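Local coordinates for ribonucleoside-diphosphate reductase subunit beta (Clostridium botulinum, PDB 6ZJK), which forms the small (R2) subunit of a ribonucleotide reductase, a di-iron protein that probably generates the radical used by the large subunit to reduce ribonucleoside diphosphates to deoxyribonucleotides, at residues 54-58 and 251-255; 100-104 and 144-148; 114-118 and 130-134; 216-220 and 330-335. All blocks are in the same frame, centred on the assembly; numbering follows the deposited sequence.

Contact 1. Residues 54-58 and 251-255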
loop_
_atom_site.group_PDB
_atom_site.type_symbol
_atom_site.label_atom_id
_atom_site.label_comp_id
_atom_site.label_asym_id
_atom_site.label_seq_id
_atom_site.Cartn_x
_atom_site.Cartn_y
_atom_site.Cartn_z
ATOM N N ILE A 54 12.376 -10.298 -13.529
ATOM C CA ILE A 54 12.323 -8.843 -13.537
ATOM C C ILE A 54 13.439 -8.187 -14.345
ATOM O O ILE A 54 14.420 -8.765 -14.544
ATOM C CB ILE A 54 12.388 -8.284 -12.098
ATOM C CG1 ILE A 54 13.587 -8.820 -11.379
ATOM C CG2 ILE A 54 11.202 -8.725 -11.311
ATOM C CD1 ILE A 54 13.794 -8.233 -10.035
ATOM N N LYS A 55 13.263 -6.961 -14.773
ATOM C CA LYS A 55 14.283 -6.236 -15.515
ATOM C C LYS A 55 15.187 -5.412 -14.594
ATOM O O LYS A 55 16.401 -5.360 -14.813
ATOM C CB LYS A 55 13.623 -5.333 -16.562
ATOM C CG LYS A 55 14.567 -4.338 -17.242
ATOM C CD LYS A 55 13.806 -3.486 -18.262
ATOM C CE LYS A 55 14.716 -2.590 -19.093
ATOM N NZ LYS A 55 15.504 -3.312 -20.157
ATOM N N TYR A 56 14.628 -4.767 -13.562
ATOM C CA TYR A 56 15.415 -3.869 -12.706
ATOM C C TYR A 56 15.914 -4.661 -11.504
ATOM O O TYR A 56 15.229 -4.793 -10.484
ATOM C CB TYR A 56 14.595 -2.642 -12.304
ATOM C CG TYR A 56 14.083 -1.913 -13.522
ATOM C CD1 TYR A 56 14.966 -1.298 -14.392
ATOM C CD2 TYR A 56 12.730 -1.911 -13.844
ATOM C CE1 TYR A 56 14.528 -0.666 -15.525
ATOM C CE2 TYR A 56 12.277 -1.288 -14.987
ATOM C CZ TYR A 56 13.184 -0.671 -15.827
ATOM O OH TYR A 56 12.751 -0.038 -16.975
ATOM N N SER A 57 17.153 -5.123 -11.622
ATOM C CA SER A 57 17.689 -6.014 -10.598
ATOM C C SER A 57 17.795 -5.315 -9.239
ATOM O O SER A 57 17.570 -5.938 -8.192
ATOM C CB SER A 57 19.051 -6.535 -11.076
ATOM O OG SER A 57 19.345 -7.826 -10.579
ATOM N N TRP A 58 17.976 -3.990 -9.198
ATOM C CA TRP A 58 18.048 -3.298 -7.918
ATOM C C TRP A 58 16.751 -3.395 -7.122
ATOM O O TRP A 58 16.777 -3.192 -5.906
ATOM C CB TRP A 58 18.448 -1.833 -8.128
ATOM C CG TRP A 58 17.680 -1.108 -9.192
ATOM C CD1 TRP A 58 18.083 -0.868 -10.500
ATOM C CD2 TRP A 58 16.397 -0.498 -9.048
ATOM N NE1 TRP A 58 17.103 -0.158 -11.163
ATOM C CE2 TRP A 58 16.061 0.078 -10.295
ATOM C CE3 TRP A 58 15.494 -0.376 -7.981
ATOM C CZ2 TRP A 58 14.861 0.765 -10.492
ATOM C CZ3 TRP A 58 14.303 0.295 -8.187
ATOM C CH2 TRP A 58 13.996 0.861 -9.416
ATOM N N GLU A 251 16.178 5.492 -14.677
ATOM C CA GLU A 251 15.692 4.606 -15.733
ATOM C C GLU A 251 14.784 5.350 -16.706
ATOM O O GLU A 251 14.860 5.130 -17.919
ATOM C CB GLU A 251 14.963 3.396 -15.142
ATOM C CG GLU A 251 15.738 2.540 -14.123
ATOM C CD GLU A 251 16.995 1.867 -14.682
ATOM O OE1 GLU A 251 17.265 1.972 -15.900
ATOM O OE2 GLU A 251 17.723 1.228 -13.887
ATOM N N LEU A 252 13.954 6.272 -16.207
ATOM C CA LEU A 252 13.092 7.045 -17.100
ATOM C C LEU A 252 13.902 7.873 -18.085
ATOM O O LEU A 252 13.496 8.035 -19.243
ATOM C CB LEU A 252 12.166 7.961 -16.302
ATOM C CG LEU A 252 10.974 7.297 -15.602
ATOM C CD1 LEU A 252 10.271 8.294 -14.673
ATOM C CD2 LEU A 252 9.997 6.725 -16.622
ATOM N N LYS A 253 15.021 8.455 -17.629
ATOM C CA LYS A 253 15.943 9.212 -18.468
ATOM C C LYS A 253 16.519 8.338 -19.578
ATOM O O LYS A 253 16.660 8.791 -20.718
ATOM C CB LYS A 253 17.083 9.806 -17.644
ATOM C CG LYS A 253 17.989 10.686 -18.499
ATOM C CD LYS A 253 18.874 11.632 -17.696
ATOM C CE LYS A 253 20.174 11.920 -18.465
ATOM N NZ LYS A 253 20.016 12.993 -19.483
ATOM N N ASN A 254 16.965 7.148 -19.179
ATOM C CA ASN A 254 17.623 6.261 -20.136
ATOM C C ASN A 254 16.664 5.784 -21.226
ATOM O O ASN A 254 17.052 5.697 -22.399
ATOM C CB ASN A 254 18.235 5.062 -19.411
ATOM C CG ASN A 254 18.912 4.093 -20.370
ATOM O OD1 ASN A 254 18.660 2.886 -20.351
ATOM N ND2 ASN A 254 19.769 4.625 -21.221
ATOM N N GLU A 255 15.397 5.518 -20.873
ATOM C CA GLU A 255 14.424 4.929 -21.791
ATOM C C GLU A 255 13.563 5.964 -22.524
ATOM O O GLU A 255 12.748 5.577 -23.373
ATOM C CB GLU A 255 13.508 3.953 -21.035
ATOM C CG GLU A 255 14.217 2.762 -20.349
ATOM C CD GLU A 255 13.288 1.997 -19.379
ATOM O OE1 GLU A 255 12.105 2.379 -19.249
ATOM O OE2 GLU A 255 13.734 1.014 -18.736
#
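The indole N-H of Trp58 points at the carboxylate of Glu251: NE1 gives a hydrogen bond to OE2 of 3.1 Å, nearly straight at 160°. It joins the loop leading into helix 58-68 to the C-terminal end of helix 225-255, one of the long helices of the ribonucleotide reductase R2 fold. OE2 is met on its anti side, 18° out of the carboxylate plane, and lies at the edge of the indole; ring and carboxylate are almost coplanar. Glutamate suits this place because its chain can fold: a bend at chi2 (-62°) swings the carboxylate round to the indole and brings CG and CD alongside Tyr56, where CE1 of the tyrosine is 3.6 Å from CD of Glu251.

Tyr56 is buried, and its ring runs past Glu251. One turn along the helix, OE1 of Glu255 takes a hydrogen bond from the backbone N of Met40. The backbone N atoms of Lys55 and Tyr56 are held by Glu125 of helix 124-151. Over one face of the Tyr56 ring lies the aliphatic chain of Lys55, its CG 4.0 Å above the ring centre.

Contact 2. Residues 100-104 and 144-148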
loop_
_atom_site.group_PDB
_atom_site.type_symbol
_atom_site.label_atom_id
_atom_site.label_comp_id
_atom_site.label_asym_id
_atom_site.label_seq_id
_atom_site.Cartn_x
_atom_site.Cartn_y
_atom_site.Cartn_z
ATOM N N ILE A 100 4.661 19.701 12.892
ATOM C CA ILE A 100 4.032 18.389 12.866
ATOM C C ILE A 100 2.700 18.442 12.118
ATOM O O ILE A 100 2.294 17.458 11.493
ATOM C CB ILE A 100 3.927 17.820 14.291
ATOM C CG1 ILE A 100 3.863 16.290 14.219
ATOM C CG2 ILE A 100 2.743 18.382 15.001
ATOM C CD1 ILE A 100 4.267 15.600 15.495
ATOM N N SER A 101 2.019 19.587 12.119
ATOM C CA SER A 101 0.837 19.614 11.260
ATOM C C SER A 101 1.238 19.656 9.787
ATOM O O SER A 101 0.642 18.963 8.953
ATOM C CB SER A 101 -0.051 20.798 11.610
ATOM O OG SER A 101 -0.997 21.036 10.587
ATOM N N PHE A 102 2.343 20.307 9.428
ATOM C CA PHE A 102 2.832 20.301 8.050
ATOM C C PHE A 102 3.275 18.914 7.613
ATOM O O PHE A 102 2.923 18.461 6.517
ATOM C CB PHE A 102 3.992 21.290 7.916
ATOM C CG PHE A 102 4.584 21.346 6.544
ATOM C CD1 PHE A 102 3.811 21.718 5.449
ATOM C CD2 PHE A 102 5.915 21.027 6.345
ATOM C CE1 PHE A 102 4.360 21.773 4.183
ATOM C CE2 PHE A 102 6.470 21.078 5.069
ATOM C CZ PHE A 102 5.688 21.466 3.994
ATOM N N LEU A 103 4.022 18.207 8.462
ATOM C CA LEU A 103 4.488 16.883 8.077
ATOM C C LEU A 103 3.317 15.910 7.893
ATOM O O LEU A 103 3.328 15.084 6.967
ATOM C CB LEU A 103 5.483 16.363 9.117
ATOM C CG LEU A 103 6.767 17.175 9.333
ATOM C CD1 LEU A 103 7.757 16.435 10.237
ATOM C CD2 LEU A 103 7.438 17.587 8.009
ATOM N N ASN A 104 2.274 16.035 8.721
ATOM C CA ASN A 104 1.089 15.185 8.564
ATOM C C ASN A 104 0.405 15.443 7.232
ATOM O O ASN A 104 -0.128 14.519 6.609
ATOM C CB ASN A 104 0.092 15.422 9.718
ATOM C CG ASN A 104 -1.064 14.401 9.729
ATOM O OD1 ASN A 104 -0.853 13.189 9.816
ATOM N ND2 ASN A 104 -2.281 14.898 9.651
ATOM N N TYR A 144 1.961 10.272 14.005
ATOM C CA TYR A 144 1.705 11.628 14.413
ATOM C C TYR A 144 0.458 11.656 15.289
ATOM O O TYR A 144 0.436 12.326 16.250
ATOM C CB TYR A 144 1.610 12.618 13.250
ATOM C CG TYR A 144 2.781 12.585 12.270
ATOM C CD1 TYR A 144 4.057 12.423 12.714
ATOM C CD2 TYR A 144 2.589 12.690 10.928
ATOM C CE1 TYR A 144 5.108 12.379 11.848
ATOM C CE2 TYR A 144 3.639 12.652 10.057
ATOM C CZ TYR A 144 4.887 12.492 10.528
ATOM O OH TYR A 144 5.909 12.419 9.678
ATOM N N SER A 145 -0.570 10.921 14.921
ATOM C CA SER A 145 -1.752 10.790 15.768
ATOM C C SER A 145 -1.386 10.202 17.129
ATOM O O SER A 145 -1.921 10.624 18.163
ATOM C CB SER A 145 -2.819 9.934 15.076
ATOM O OG SER A 145 -3.737 10.743 14.348
ATOM N N TYR A 146 -0.508 9.224 17.120
ATOM C CA TYR A 146 -0.058 8.598 18.322
ATOM C C TYR A 146 0.696 9.569 19.225
ATOM O O TYR A 146 0.507 9.544 20.387
ATOM C CB TYR A 146 0.787 7.387 18.044
ATOM C CG TYR A 146 1.512 6.820 19.210
ATOM C CD1 TYR A 146 0.862 6.396 20.307
ATOM C CD2 TYR A 146 2.844 6.657 19.193
ATOM C CE1 TYR A 146 1.519 5.860 21.353
ATOM C CE2 TYR A 146 3.516 6.118 20.239
ATOM C CZ TYR A 146 2.844 5.731 21.323
ATOM O OH TYR A 146 3.501 5.193 22.357
ATOM N N ILE A 147 1.590 10.370 18.670
ATOM C CA ILE A 147 2.310 11.374 19.469
ATOM C C ILE A 147 1.326 12.356 20.116
ATOM O O ILE A 147 1.372 12.603 21.327
ATOM C CB ILE A 147 3.363 12.112 18.624
ATOM C CG1 ILE A 147 4.523 11.171 18.270
ATOM C CG2 ILE A 147 3.877 13.375 19.363
ATOM C CD1 ILE A 147 5.499 11.722 17.218
ATOM N N LEU A 148 0.437 12.941 19.306
ATOM C CA LEU A 148 -0.405 14.030 19.778
ATOM C C LEU A 148 -1.442 13.557 20.782
ATOM O O LEU A 148 -1.785 14.298 21.719
ATOM C CB LEU A 148 -1.064 14.740 18.594
ATOM C CG LEU A 148 -0.130 15.470 17.627
ATOM C CD1 LEU A 148 -1.005 16.115 16.576
ATOM C CD2 LEU A 148 0.786 16.544 18.351
#
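Tyr144 reaches from helix 124-151 to helix 90-118, and its ring carries a large share of this contact in the R2 helical bundle. CB leads the ring away from its own helix with CG anti to the carbonyl carbon (chi1 -52°), which lays the ring alongside the neighbouring backbone. On one side of the ring, CD1 meets CG1 of Ile100 at 4.2 Å. On the other, CD2 approaches the Asn104 side chain, with OD1 3.7 Å away at the ring edge and the amide plane nearly perpendicular to the ring, at 83°. Further out, CE2 packs against the backbone, 3.9 Å from C of Leu103, and CZ lies 4.2 Å from CB of Leu103. The hydroxyl passes this CB and hydrogen-bonds OD2 of Asp107, an iron ligand one turn further along helix 90-118. Tyrosine suits the place twice over, with a flat ring for the interface and a hydroxyl that can position a metal ligand. Four residues after the iron ligand His140, its side chain about 5 Å from a bound ferric ion, Tyr144 is consistent with the radical tyrosine of R2 proteins.

One turn before Asn104, Ile100 parts its branches: CD1 goes to CD1 of Ile147 at 4.4 Å, while CG2 meets CD2 of Leu148 at 4.3 Å. The Asn104 amide turns to the subunit interface, ND2 donating to the backbone O of Arg49 of the second subunit. The short helix segments run antiparallel, at 155° with axes 11.3 Å apart; Ile234 of helix 225-255 and Phe208 of helix 190-220 pack on Tyr144, and helix 154-161 touches Ile100 and Leu148.

Contact 3. Residues 114-118 and 130-134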
loop_
_atom_site.group_PDB
_atom_site.type_symbol
_atom_site.label_atom_id
_atom_site.label_comp_id
_atom_site.label_asym_id
_atom_site.label_seq_id
_atom_site.Cartn_x
_atom_site.Cartn_y
_atom_site.Cartn_z
ATOM N N LEU A 114 0.771 8.632 -4.436
ATOM C CA LEU A 114 1.550 7.502 -4.867
ATOM C C LEU A 114 0.790 6.487 -5.734
ATOM O O LEU A 114 1.320 6.019 -6.690
ATOM C CB LEU A 114 2.186 6.818 -3.681
ATOM C CG LEU A 114 3.329 7.598 -3.096
ATOM C CD1 LEU A 114 3.968 6.929 -1.931
ATOM C CD2 LEU A 114 4.331 7.921 -4.163
ATOM N N PRO A 115 -0.450 6.190 -5.389
ATOM C CA PRO A 115 -1.139 5.229 -6.229
ATOM C C PRO A 115 -1.483 5.764 -7.571
ATOM O O PRO A 115 -1.828 5.029 -8.436
ATOM C CB PRO A 115 -2.401 4.957 -5.480
ATOM C CG PRO A 115 -2.097 5.246 -4.105
ATOM C CD PRO A 115 -1.027 6.253 -4.053
ATOM N N ASN A 116 -1.399 7.059 -7.736
ATOM C CA ASN A 116 -1.717 7.642 -9.003
ATOM C C ASN A 116 -0.523 7.609 -9.906
ATOM O O ASN A 116 -0.635 7.629 -11.101
ATOM C CB ASN A 116 -2.156 9.065 -8.795
ATOM C CG ASN A 116 -3.614 9.171 -8.557
ATOM O OD1 ASN A 116 -4.174 8.449 -7.760
ATOM N ND2 ASN A 116 -4.241 10.083 -9.252
ATOM N N ILE A 117 0.625 7.559 -9.311
ATOM C CA ILE A 117 1.786 7.492 -10.068
ATOM C C ILE A 117 1.931 6.049 -10.423
ATOM O O ILE A 117 2.109 5.722 -11.548
ATOM C CB ILE A 117 2.944 7.983 -9.251
ATOM C CG1 ILE A 117 3.004 9.481 -9.366
ATOM C CG2 ILE A 117 4.227 7.379 -9.724
ATOM C CD1 ILE A 117 3.964 10.099 -8.421
ATOM N N SER A 118 1.838 5.204 -9.425
ATOM C CA SER A 118 1.972 3.784 -9.597
ATOM C C SER A 118 1.125 3.118 -10.643
ATOM O O SER A 118 1.534 2.212 -11.243
ATOM C CB SER A 118 1.728 3.121 -8.288
ATOM O OG SER A 118 2.035 1.795 -8.360
ATOM N N LEU A 130 6.485 0.798 -4.816
ATOM C CA LEU A 130 5.703 1.993 -4.511
ATOM C C LEU A 130 4.532 1.681 -3.585
ATOM O O LEU A 130 4.148 2.538 -2.771
ATOM C CB LEU A 130 5.198 2.654 -5.799
ATOM C CG LEU A 130 6.246 3.290 -6.726
ATOM C CD1 LEU A 130 5.621 3.566 -8.077
ATOM C CD2 LEU A 130 6.783 4.587 -6.140
ATOM N N ASN A 131 3.944 0.483 -3.704
ATOM C CA ASN A 131 2.877 0.073 -2.788
ATOM C C ASN A 131 3.415 -0.108 -1.372
ATOM O O ASN A 131 2.740 0.234 -0.397
ATOM C CB ASN A 131 2.243 -1.247 -3.250
ATOM C CG ASN A 131 1.343 -1.094 -4.454
ATOM O OD1 ASN A 131 0.841 -0.014 -4.744
ATOM N ND2 ASN A 131 1.092 -2.203 -5.142
ATOM N N ILE A 132 4.615 -0.605 -1.233
ATOM C CA ILE A 132 5.183 -0.719 0.069
ATOM C C ILE A 132 5.439 0.695 0.615
ATOM O O ILE A 132 5.282 0.952 1.755
ATOM C CB ILE A 132 6.481 -1.474 0.044
ATOM C CG1 ILE A 132 6.284 -2.889 -0.482
ATOM C CG2 ILE A 132 7.084 -1.559 1.399
ATOM C CD1 ILE A 132 7.552 -3.690 -0.601
ATOM N N GLN A 133 5.833 1.602 -0.258
ATOM C CA GLN A 133 6.091 2.950 0.137
ATOM C C GLN A 133 4.814 3.538 0.660
ATOM O O GLN A 133 4.831 4.101 1.677
ATOM C CB GLN A 133 6.630 3.798 -1.002
ATOM C CG GLN A 133 7.038 5.193 -0.633
ATOM C CD GLN A 133 7.568 6.034 -1.772
ATOM O OE1 GLN A 133 7.859 5.579 -2.856
ATOM N NE2 GLN A 133 7.698 7.300 -1.502
ATOM N N THR A 134 3.727 3.398 -0.072
ATOM C CA THR A 134 2.443 3.959 0.347
ATOM C C THR A 134 2.043 3.477 1.740
ATOM O O THR A 134 1.558 4.265 2.571
ATOM C CB THR A 134 1.359 3.592 -0.661
ATOM O OG1 THR A 134 1.693 4.138 -1.936
ATOM C CG2 THR A 134 0.018 4.132 -0.230
#
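Leu114 and Thr134 make a close contact, a methylene against a hydroxyl oxygen: CB of the leucine lies 3.2 Å from OG1 of the threonine as the two side chains run past in opposite senses. Leu114 then extends CD1 over the aliphatic part and amide carbon of Gln133, 3.7 Å from CD, the two chains roughly perpendicular. At the other end, CD1 of Leu130 rests 3.9 Å from CB of Ser118 and 4.4 Å from CG2 of Ile117. The small serine lets the backbones draw near, its CA 6.6 Å from CA of Leu130.

These are two antiparallel helices of the R2 bundle, 90-118 and 124-151, paired just before and after the short connection between them; their segment axes make 174° and approach to 9.7 Å. Proline at 115 has no N-H to give, and helix 90-118 is kinked there.

Polar bonding stays within each helix or leads outside the pair. With chi1 at -61°, Thr134 turns OG1 back to the O of Leu130, 3.0 Å away; the threonine's own N reaches the same oxygen from the opposite face of the carbonyl plane. This gives the buried hydroxyl a partner in its own helix. Asn131 directs ND2 to Glu138 of the second subunit, whereas Gln133, about 4 Å from a bound iron, lies against Glu204 and His241, both iron ligands.

Contact 4. Residues 216-220 and 330-335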
loop_
_atom_site.group_PDB
_atom_site.type_symbol
_atom_site.label_atom_id
_atom_site.label_comp_id
_atom_site.label_asym_id
_atom_site.label_seq_id
_atom_site.Cartn_x
_atom_site.Cartn_y
_atom_site.Cartn_z
ATOM N N TYR A 216 15.411 16.597 16.182
ATOM C CA TYR A 216 16.736 16.245 16.679
ATOM C C TYR A 216 17.340 17.383 17.501
ATOM O O TYR A 216 18.018 17.133 18.505
ATOM C CB TYR A 216 17.677 15.874 15.518
ATOM C CG TYR A 216 17.214 14.672 14.687
ATOM C CD1 TYR A 216 16.285 13.757 15.196
ATOM C CD2 TYR A 216 17.722 14.446 13.404
ATOM C CE1 TYR A 216 15.840 12.670 14.443
ATOM C CE2 TYR A 216 17.289 13.336 12.631
ATOM C CZ TYR A 216 16.359 12.451 13.155
ATOM O OH TYR A 216 15.929 11.352 12.398
ATOM N N THR A 217 17.105 18.637 17.093
ATOM C CA THR A 217 17.613 19.766 17.873
ATOM C C THR A 217 16.961 19.820 19.251
ATOM O O THR A 217 17.634 20.137 20.235
ATOM C CB THR A 217 17.424 21.092 17.127
ATOM O OG1 THR A 217 18.274 21.116 15.967
ATOM C CG2 THR A 217 17.795 22.275 18.012
ATOM N N LEU A 218 15.654 19.513 19.347
ATOM C CA LEU A 218 15.014 19.449 20.664
ATOM C C LEU A 218 15.632 18.347 21.513
ATOM O O LEU A 218 16.070 18.590 22.647
ATOM C CB LEU A 218 13.503 19.222 20.529
ATOM C CG LEU A 218 12.594 20.380 20.105
ATOM C CD1 LEU A 218 11.127 19.965 20.193
ATOM C CD2 LEU A 218 12.882 21.608 20.971
ATOM N N ALA A 219 15.702 17.126 20.951
ATOM C CA ALA A 219 16.213 15.958 21.669
ATOM C C ALA A 219 17.673 16.106 22.058
ATOM O O ALA A 219 18.096 15.557 23.083
ATOM C CB ALA A 219 16.053 14.702 20.811
ATOM N N ARG A 220 18.462 16.837 21.263
ATOM C CA ARG A 220 19.859 17.052 21.628
ATOM C C ARG A 220 19.960 17.819 22.943
ATOM O O ARG A 220 20.956 17.676 23.665
ATOM C CB ARG A 220 20.609 17.806 20.512
ATOM C CG ARG A 220 22.130 17.483 20.382
ATOM C CD ARG A 220 22.837 18.486 19.462
ATOM N NE ARG A 220 24.255 18.183 19.223
ATOM C CZ ARG A 220 25.109 19.044 18.692
ATOM N NH1 ARG A 220 24.692 20.271 18.375
ATOM N NH2 ARG A 220 26.386 18.698 18.495
ATOM N N TRP A 330 26.848 16.925 13.161
ATOM C CA TRP A 330 26.419 16.062 14.256
ATOM C C TRP A 330 25.144 15.298 13.933
ATOM O O TRP A 330 24.914 14.240 14.523
ATOM C CB TRP A 330 26.204 16.887 15.531
ATOM C CG TRP A 330 25.102 17.909 15.401
ATOM C CD1 TRP A 330 25.231 19.219 15.004
ATOM C CD2 TRP A 330 23.705 17.708 15.669
ATOM N NE1 TRP A 330 23.996 19.835 15.006
ATOM C CE2 TRP A 330 23.046 18.931 15.411
ATOM C CE3 TRP A 330 22.946 16.610 16.090
ATOM C CZ2 TRP A 330 21.666 19.090 15.571
ATOM C CZ3 TRP A 330 21.560 16.772 16.256
ATOM C CH2 TRP A 330 20.942 18.000 15.990
ATOM N N ILE A 331 24.321 15.798 13.006
ATOM C CA ILE A 331 23.037 15.170 12.686
ATOM C C ILE A 331 23.223 13.746 12.158
ATOM O O ILE A 331 22.394 12.857 12.416
ATOM C CB ILE A 331 22.266 16.033 11.671
ATOM C CG1 ILE A 331 21.639 17.243 12.346
ATOM C CG2 ILE A 331 21.132 15.250 11.042
ATOM C CD1 ILE A 331 20.837 18.088 11.382
ATOM N N ASP A 332 24.280 13.512 11.375
ATOM C CA ASP A 332 24.414 12.225 10.698
ATOM C C ASP A 332 24.540 11.085 11.698
ATOM O O ASP A 332 23.842 10.072 11.587
ATOM C CB ASP A 332 25.607 12.251 9.739
ATOM C CG ASP A 332 25.372 13.183 8.574
ATOM O OD1 ASP A 332 24.251 13.745 8.498
ATOM O OD2 ASP A 332 26.272 13.327 7.720
ATOM N N GLY A 333 25.389 11.253 12.712
ATOM C CA GLY A 333 25.502 10.230 13.738
ATOM C C GLY A 333 24.285 10.204 14.651
ATOM O O GLY A 333 23.857 9.135 15.096
ATOM N N PHE A 334 23.707 11.377 14.933
ATOM C CA PHE A 334 22.580 11.458 15.857
ATOM C C PHE A 334 21.352 10.728 15.318
ATOM O O PHE A 334 20.648 10.054 16.070
ATOM C CB PHE A 334 22.247 12.924 16.145
ATOM C CG PHE A 334 21.300 13.114 17.295
ATOM C CD1 PHE A 334 19.925 13.101 17.092
ATOM C CD2 PHE A 334 21.787 13.321 18.582
ATOM C CE1 PHE A 334 19.044 13.278 18.157
ATOM C CE2 PHE A 334 20.914 13.489 19.653
ATOM C CZ PHE A 334 19.543 13.485 19.438
ATOM N N SER A 335 21.085 10.841 14.015
ATOM C CA SER A 335 19.885 10.273 13.414
ATOM C C SER A 335 19.902 8.747 13.329
ATOM O O SER A 335 18.872 8.155 12.992
ATOM C CB SER A 335 19.696 10.863 12.019
ATOM O OG SER A 335 20.720 10.400 11.133
#
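The guanidinium of Arg220 lies flat on the indole of Trp330, a cation-pi stack with planes only 6° apart. CZ sits 3.5 Å from the centroid of the five-membered ring, and the extended chain sets CD over the six-membered ring, 3.7 Å from its centroid, in a CH-pi contact. Arginine suits this exposed position because its flat cation can lie along an aromatic face. On the opposite face of the indole is CG1 of Ile331.

Helix 330-334, a short helix near the end of the modelled chain, meets the end of the long R2 helix 190-220 here. The segment axes of 216-220 and 330-334 cross at 81°, and aromatic side chains fill the 11.5 Å between them.

Among the apolar contacts, CB of Tyr216 meets both CH2 of Trp330 and CD1 of Phe334. The Tyr216 and Phe334 rings are oblique. Phe334, its CG anti to the backbone N (chi1 -168°), reaches across to place CZ 3.9 Å from CB of Ala219, a residue small enough to take the ring edge. Ser335 brings CB within 3.5 Å of CE2 of Tyr216.

Lys232 of helix 225-255 meets the Phe334 ring in a cation-pi contact. Polar partners lie outside: the Tyr216 hydroxyl bonds Asn235, the Thr217 hydroxyl Ser213 O.

Contacts 2 and 3 use the same antiparallel pair, helices 90-118 and 124-151, at levels whose centres are about 21 Å apart; contact 3 is the inner one, near the turn between the helices, and both touch the second subunit. Iron ligands Asp107, Glu137 and His140 lie on this pair, between the two levels along the chain. Contact 1, at the surface, spans both of them in sequence; its centre and that of contact 3 are about 17 Å apart. Contact 4 is partly buried, its centre about 35 Å from that of contact 1. These two alternate along the chain, each joining a segment toward one end of the modelled chain, an early loop or the last modelled helix, to a long helix, 225-255 or 190-220.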